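Local coordinates for Zn-dependent hydrolase, glyoxylase (Echinicola vietnamensis, PDB 6T5K), which is a zinc-dependent class B metallo-beta-lactamase that probably hydrolyses beta-lactam antibiotics, carbapenems among them, to substituted beta-amino acids, at residues 38-43 / 60-65; 64-69 / 90-95. All blocks are in the same frame, centred on the assembly; numbering follows the deposited sequence.

Contact 1: residues 38-43 / 60-65; sequences HTYVHV and IVISDG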
loop_
_atom_site.group_PDB
_atom_site.type_symbol
_atom_site.label_atom_id
_atom_site.label_comp_id
_atom_site.label_asym_id
_atom_site.label_seq_id
_atom_site.Cartn_x
_atom_site.Cartn_y
_atom_site.Cartn_z
ATOM N N HIS A 38 -6.265 3.083 -13.980
ATOM C CA HIS A 38 -4.833 3.164 -13.781
ATOM C C HIS A 38 -4.330 2.495 -12.513
ATOM O O HIS A 38 -3.142 2.614 -12.216
ATOM C CB HIS A 38 -4.383 4.630 -13.755
ATOM C CG HIS A 38 -4.735 5.373 -14.992
ATOM N ND1 HIS A 38 -5.892 6.114 -15.101
ATOM C CD2 HIS A 38 -4.101 5.476 -16.184
ATOM C CE1 HIS A 38 -5.961 6.637 -16.311
ATOM N NE2 HIS A 38 -4.898 6.255 -16.993
ATOM N N THR A 39 -5.177 1.843 -11.725
ATOM C CA THR A 39 -4.690 1.248 -10.493
ATOM C C THR A 39 -5.045 -0.225 -10.402
ATOM O O THR A 39 -6.028 -0.705 -10.985
ATOM C CB THR A 39 -5.117 1.984 -9.188
ATOM O OG1 THR A 39 -6.461 1.648 -8.821
ATOM C CG2 THR A 39 -4.951 3.475 -9.340
ATOM N N TYR A 40 -4.179 -0.929 -9.690
ATOM C CA TYR A 40 -4.196 -2.375 -9.579
ATOM C C TYR A 40 -3.894 -2.740 -8.131
ATOM O O TYR A 40 -3.159 -2.035 -7.431
ATOM C CB TYR A 40 -3.079 -2.989 -10.435
ATOM C CG TYR A 40 -3.143 -2.653 -11.898
ATOM C CD1 TYR A 40 -2.920 -1.349 -12.350
ATOM C CD2 TYR A 40 -3.483 -3.621 -12.834
ATOM C CE1 TYR A 40 -3.014 -1.034 -13.689
ATOM C CE2 TYR A 40 -3.540 -3.325 -14.182
ATOM C CZ TYR A 40 -3.330 -2.018 -14.600
ATOM O OH TYR A 40 -3.401 -1.699 -15.935
ATOM N N VAL A 41 -4.466 -3.843 -7.672
ATOM C CA VAL A 41 -4.117 -4.395 -6.370
ATOM C C VAL A 41 -3.237 -5.619 -6.594
ATOM O O VAL A 41 -3.559 -6.478 -7.425
ATOM C CB VAL A 41 -5.371 -4.754 -5.557
ATOM C CG1 VAL A 41 -4.986 -5.312 -4.220
ATOM C CG2 VAL A 41 -6.290 -3.546 -5.420
ATOM N N HIS A 42 -2.094 -5.676 -5.918
ATOM C CA HIS A 42 -1.310 -6.901 -5.878
ATOM C C HIS A 42 -1.573 -7.599 -4.550
ATOM O O HIS A 42 -1.561 -6.967 -3.492
ATOM C CB HIS A 42 0.168 -6.682 -6.182
ATOM C CG HIS A 42 0.946 -5.879 -5.186
ATOM N ND1 HIS A 42 1.521 -6.450 -4.067
ATOM C CD2 HIS A 42 1.414 -4.610 -5.244
ATOM C CE1 HIS A 42 2.280 -5.556 -3.468
ATOM N NE2 HIS A 42 2.199 -4.422 -4.146
ATOM N N VAL A 43 -1.810 -8.908 -4.613
ATOM C CA VAL A 43 -2.230 -9.691 -3.454
ATOM C C VAL A 43 -1.257 -10.840 -3.288
ATOM O O VAL A 43 -1.070 -11.633 -4.219
ATOM C CB VAL A 43 -3.662 -10.223 -3.599
ATOM C CG1 VAL A 43 -4.086 -10.933 -2.318
ATOM C CG2 VAL A 43 -4.641 -9.095 -3.906
ATOM N N ILE A 60 -0.482 -0.965 -7.415
ATOM C CA ILE A 60 0.328 -0.506 -8.532
ATOM C C ILE A 60 -0.468 0.573 -9.240
ATOM O O ILE A 60 -1.648 0.373 -9.548
ATOM C CB ILE A 60 0.652 -1.635 -9.525
ATOM C CG1 ILE A 60 1.030 -2.914 -8.802
ATOM C CG2 ILE A 60 1.787 -1.184 -10.458
ATOM C CD1 ILE A 60 1.089 -4.086 -9.717
ATOM N N VAL A 61 0.165 1.714 -9.501
ATOM C CA VAL A 61 -0.392 2.737 -10.368
ATOM C C VAL A 61 0.384 2.681 -11.668
ATOM O O VAL A 61 1.615 2.679 -11.640
ATOM C CB VAL A 61 -0.285 4.121 -9.718
ATOM C CG1 VAL A 61 -0.933 5.182 -10.620
ATOM C CG2 VAL A 61 -0.915 4.063 -8.336
ATOM N N ILE A 62 -0.332 2.607 -12.794
ATOM C CA ILE A 62 0.277 2.499 -14.120
ATOM C C ILE A 62 -0.322 3.575 -15.018
ATOM O O ILE A 62 -1.548 3.672 -15.154
ATOM C CB ILE A 62 0.079 1.101 -14.736
ATOM C CG1 ILE A 62 0.613 0.020 -13.792
ATOM C CG2 ILE A 62 0.785 1.013 -16.081
ATOM C CD1 ILE A 62 0.405 -1.426 -14.276
ATOM N N SER A 63 0.536 4.366 -15.656
ATOM C CA SER A 63 0.053 5.338 -16.631
ATOM C C SER A 63 1.177 5.616 -17.608
ATOM O O SER A 63 2.330 5.786 -17.200
ATOM C CB SER A 63 -0.382 6.647 -15.948
ATOM O OG SER A 63 -1.095 7.525 -16.811
ATOM N N ASP A 64 0.828 5.664 -18.893
ATOM C CA ASP A 64 1.766 6.041 -19.941
ATOM C C ASP A 64 3.057 5.227 -19.907
ATOM O O ASP A 64 4.152 5.758 -20.096
ATOM C CB ASP A 64 2.040 7.541 -19.872
ATOM C CG ASP A 64 0.763 8.343 -19.639
ATOM O OD1 ASP A 64 -0.108 8.347 -20.547
ATOM O OD2 ASP A 64 0.622 8.935 -18.528
ATOM N N GLY A 65 2.931 3.922 -19.663
ATOM C CA GLY A 65 4.064 3.019 -19.685
ATOM C C GLY A 65 4.948 3.080 -18.473
ATOM O O GLY A 65 6.039 2.490 -18.494
#
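I60, Y40 and H38 bury the most surface where residues 38-43 run antiparallel to 60-65. Y40 and I60 form a hydrogen-bonded pair. Y40 N donates to I60 O at 2.8 Å, and I60 N returns a bond to Y40 O at 2.9 Å. Y40 CB and I60 CB, on one face of the sheet, are 4.1 Å apart. Y40 CG is anti to the carbonyl carbon (chi1 -59°), which lays the ring back toward the H38 end. I62 CD1 sits over one face, toward the rim, in a CH-pi contact 3.9 Å from the Y40 ring centroid. I60 O lies in the plane of the Y40 ring, at its edge near Y40 CD1. The segments belong to the hairpin of strands 39-48 and 54-63, in the larger sheet of the metallo-beta-lactamase fold. F172 of strand 169-172, from the other sheet, covers T39 and V61. At the start of the contact, H38 O accepts a nearly straight bond from I62 N at 2.9 Å. The H38 ring turns its edge to I62 O, with CD2 3.3 Å from that oxygen. At the other end, I60 CG1 meets the edge of the H42 ring at CD2, 4.0 Å away.

Contact 2: residues 64-69 / 90-95; sequences DGEAVV and KLQVNA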
loop_
_atom_site.group_PDB
_atom_site.type_symbol
_atom_site.label_atom_id
_atom_site.label_comp_id
_atom_site.label_asym_id
_atom_site.label_seq_id
_atom_site.Cartn_x
_atom_site.Cartn_y
_atom_site.Cartn_z
ATOM N N ASP A 64 0.828 5.664 -18.893
ATOM C CA ASP A 64 1.766 6.041 -19.941
ATOM C C ASP A 64 3.057 5.227 -19.907
ATOM O O ASP A 64 4.152 5.758 -20.096
ATOM C CB ASP A 64 2.040 7.541 -19.872
ATOM C CG ASP A 64 0.763 8.343 -19.639
ATOM O OD1 ASP A 64 -0.108 8.347 -20.547
ATOM O OD2 ASP A 64 0.622 8.935 -18.528
ATOM N N GLY A 65 2.931 3.922 -19.663
ATOM C CA GLY A 65 4.064 3.019 -19.685
ATOM C C GLY A 65 4.948 3.080 -18.473
ATOM O O GLY A 65 6.039 2.490 -18.494
ATOM N N GLU A 66 4.512 3.751 -17.413
ATOM C CA GLU A 66 5.278 3.875 -16.186
ATOM C C GLU A 66 4.443 3.379 -15.017
ATOM O O GLU A 66 3.215 3.370 -15.071
ATOM C CB GLU A 66 5.695 5.339 -15.961
ATOM C CG GLU A 66 6.530 5.879 -17.111
ATOM C CD GLU A 66 7.038 7.304 -16.925
ATOM O OE1 GLU A 66 6.917 7.837 -15.807
ATOM O OE2 GLU A 66 7.573 7.866 -17.909
ATOM N N ALA A 67 5.130 2.935 -13.969
ATOM C CA ALA A 67 4.454 2.369 -12.816
ATOM C C ALA A 67 5.124 2.790 -11.519
ATOM O O ALA A 67 6.344 2.984 -11.450
ATOM C CB ALA A 67 4.467 0.849 -12.899
ATOM N N VAL A 68 4.298 2.954 -10.484
ATOM C CA VAL A 68 4.776 3.093 -9.113
ATOM C C VAL A 68 4.090 2.046 -8.251
ATOM O O VAL A 68 2.891 1.814 -8.392
ATOM C CB VAL A 68 4.485 4.504 -8.582
ATOM C CG1 VAL A 68 4.729 4.566 -7.078
ATOM C CG2 VAL A 68 5.304 5.548 -9.365
ATOM N N VAL A 69 4.857 1.386 -7.392
ATOM C CA VAL A 69 4.346 0.320 -6.539
ATOM C C VAL A 69 4.277 0.797 -5.091
ATOM O O VAL A 69 5.220 1.409 -4.581
ATOM C CB VAL A 69 5.229 -0.932 -6.665
ATOM C CG1 VAL A 69 4.743 -2.032 -5.736
ATOM C CG2 VAL A 69 5.285 -1.406 -8.105
ATOM N N LYS A 90 6.429 -4.420 -20.187
ATOM C CA LYS A 90 7.226 -3.372 -20.825
ATOM C C LYS A 90 7.112 -2.046 -20.083
ATOM O O LYS A 90 7.172 -0.978 -20.695
ATOM C CB LYS A 90 6.822 -3.174 -22.295
ATOM C CG LYS A 90 6.855 -4.452 -23.148
ATOM C CD LYS A 90 7.917 -4.360 -24.222
ATOM C CE LYS A 90 7.765 -5.448 -25.286
ATOM N NZ LYS A 90 6.335 -5.783 -25.591
ATOM N N LEU A 91 6.940 -2.102 -18.765
ATOM C CA LEU A 91 6.710 -0.907 -17.966
ATOM C C LEU A 91 7.996 -0.417 -17.334
ATOM O O LEU A 91 8.820 -1.214 -16.875
ATOM C CB LEU A 91 5.708 -1.215 -16.859
ATOM C CG LEU A 91 4.332 -1.533 -17.446
ATOM C CD1 LEU A 91 3.424 -2.078 -16.355
ATOM C CD2 LEU A 91 3.714 -0.316 -18.105
ATOM N N GLN A 92 8.157 0.900 -17.309
ATOM C CA GLN A 92 9.212 1.521 -16.520
ATOM C C GLN A 92 8.728 1.680 -15.081
ATOM O O GLN A 92 7.740 2.379 -14.828
ATOM C CB GLN A 92 9.541 2.884 -17.114
ATOM C CG GLN A 92 10.572 3.659 -16.366
ATOM C CD GLN A 92 10.856 4.989 -17.012
ATOM O OE1 GLN A 92 11.488 5.056 -18.064
ATOM N NE2 GLN A 92 10.388 6.058 -16.388
ATOM N N VAL A 93 9.397 1.019 -14.146
ATOM C CA VAL A 93 9.018 1.071 -12.739
ATOM C C VAL A 93 9.816 2.202 -12.105
ATOM O O VAL A 93 11.034 2.132 -11.962
ATOM C CB VAL A 93 9.233 -0.266 -12.023
ATOM C CG1 VAL A 93 8.706 -0.155 -10.624
ATOM C CG2 VAL A 93 8.550 -1.372 -12.813
ATOM N N ASN A 94 9.117 3.265 -11.748
ATOM C CA ASN A 94 9.779 4.479 -11.296
ATOM C C ASN A 94 10.145 4.457 -9.826
ATOM O O ASN A 94 11.121 5.101 -9.436
ATOM C CB ASN A 94 8.850 5.679 -11.479
ATOM C CG ASN A 94 8.613 6.028 -12.925
ATOM O OD1 ASN A 94 9.341 5.592 -13.809
ATOM N ND2 ASN A 94 7.598 6.832 -13.178
ATOM N N ALA A 95 9.369 3.776 -8.995
ATOM C CA ALA A 95 9.584 3.867 -7.560
ATOM C C ALA A 95 8.756 2.801 -6.882
ATOM O O ALA A 95 7.757 2.318 -7.433
ATOM C CB ALA A 95 9.184 5.246 -7.018
HETATM O O HOH W 1 10.530 8.818 -17.296
#
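A beta-alpha-beta crossover brings strand 66-70 beside strand 92-98, parallel to it, with helix 76-88 as the connection. Q92 N bonds to G65 O, and A67 N to Q92 O at 2.8 Å. A67 O then takes N94 N at 2.8 Å, and V69 N reaches A95 O at 3.0 Å. E66, Q92 and N94 form a polar group beside these backbone bonds. N94 ND2 gives E66 OE1 a straight bond of 2.9 Å. The carboxylate oxygen lies in the N94 amide plane, but the donor stands above the carboxylate plane. Q92 lies beside E66; its CG, anti to the backbone N (chi1 178°), and straight chain bring the amide level with the carboxylate. There Q92 NE2 donates to N94 OD1 at 2.8 Å and to a water that donates to E66 OE2 at 3.2 Å. On the opposite face, V93 CG1 and V69 CG2 are 4.4 Å apart, and L86 of the helix covers both. E66 OE1 also accepts from G150 N, and N94 ND2 also donates to K148 O. Both carboxylate oxygens have donors, which would probably favour the ionised form of E66. Bonds at both ends fix the N94 amide, and those of NE2 probably orient Q92.

How the contacts relate
From the N terminus, strand 39-48 turns back into strand 54-63, and contact 1 closes this hairpin. The chain then makes a tight turn at D64 and G65, which both contacts share. Strand 66-70 follows, and after helix 76-88 the chain returns to strand 92-98, where contact 2 closes the crossover. The two loops neither nest nor cross; the second begins where the first ends. They meet directly where V61 O and V68 N make a probable hydrogen bond of 2.9 Å, and where I62 packs on L91. Together they join four consecutive strands of one sheet, passing from antiparallel pairing to parallel.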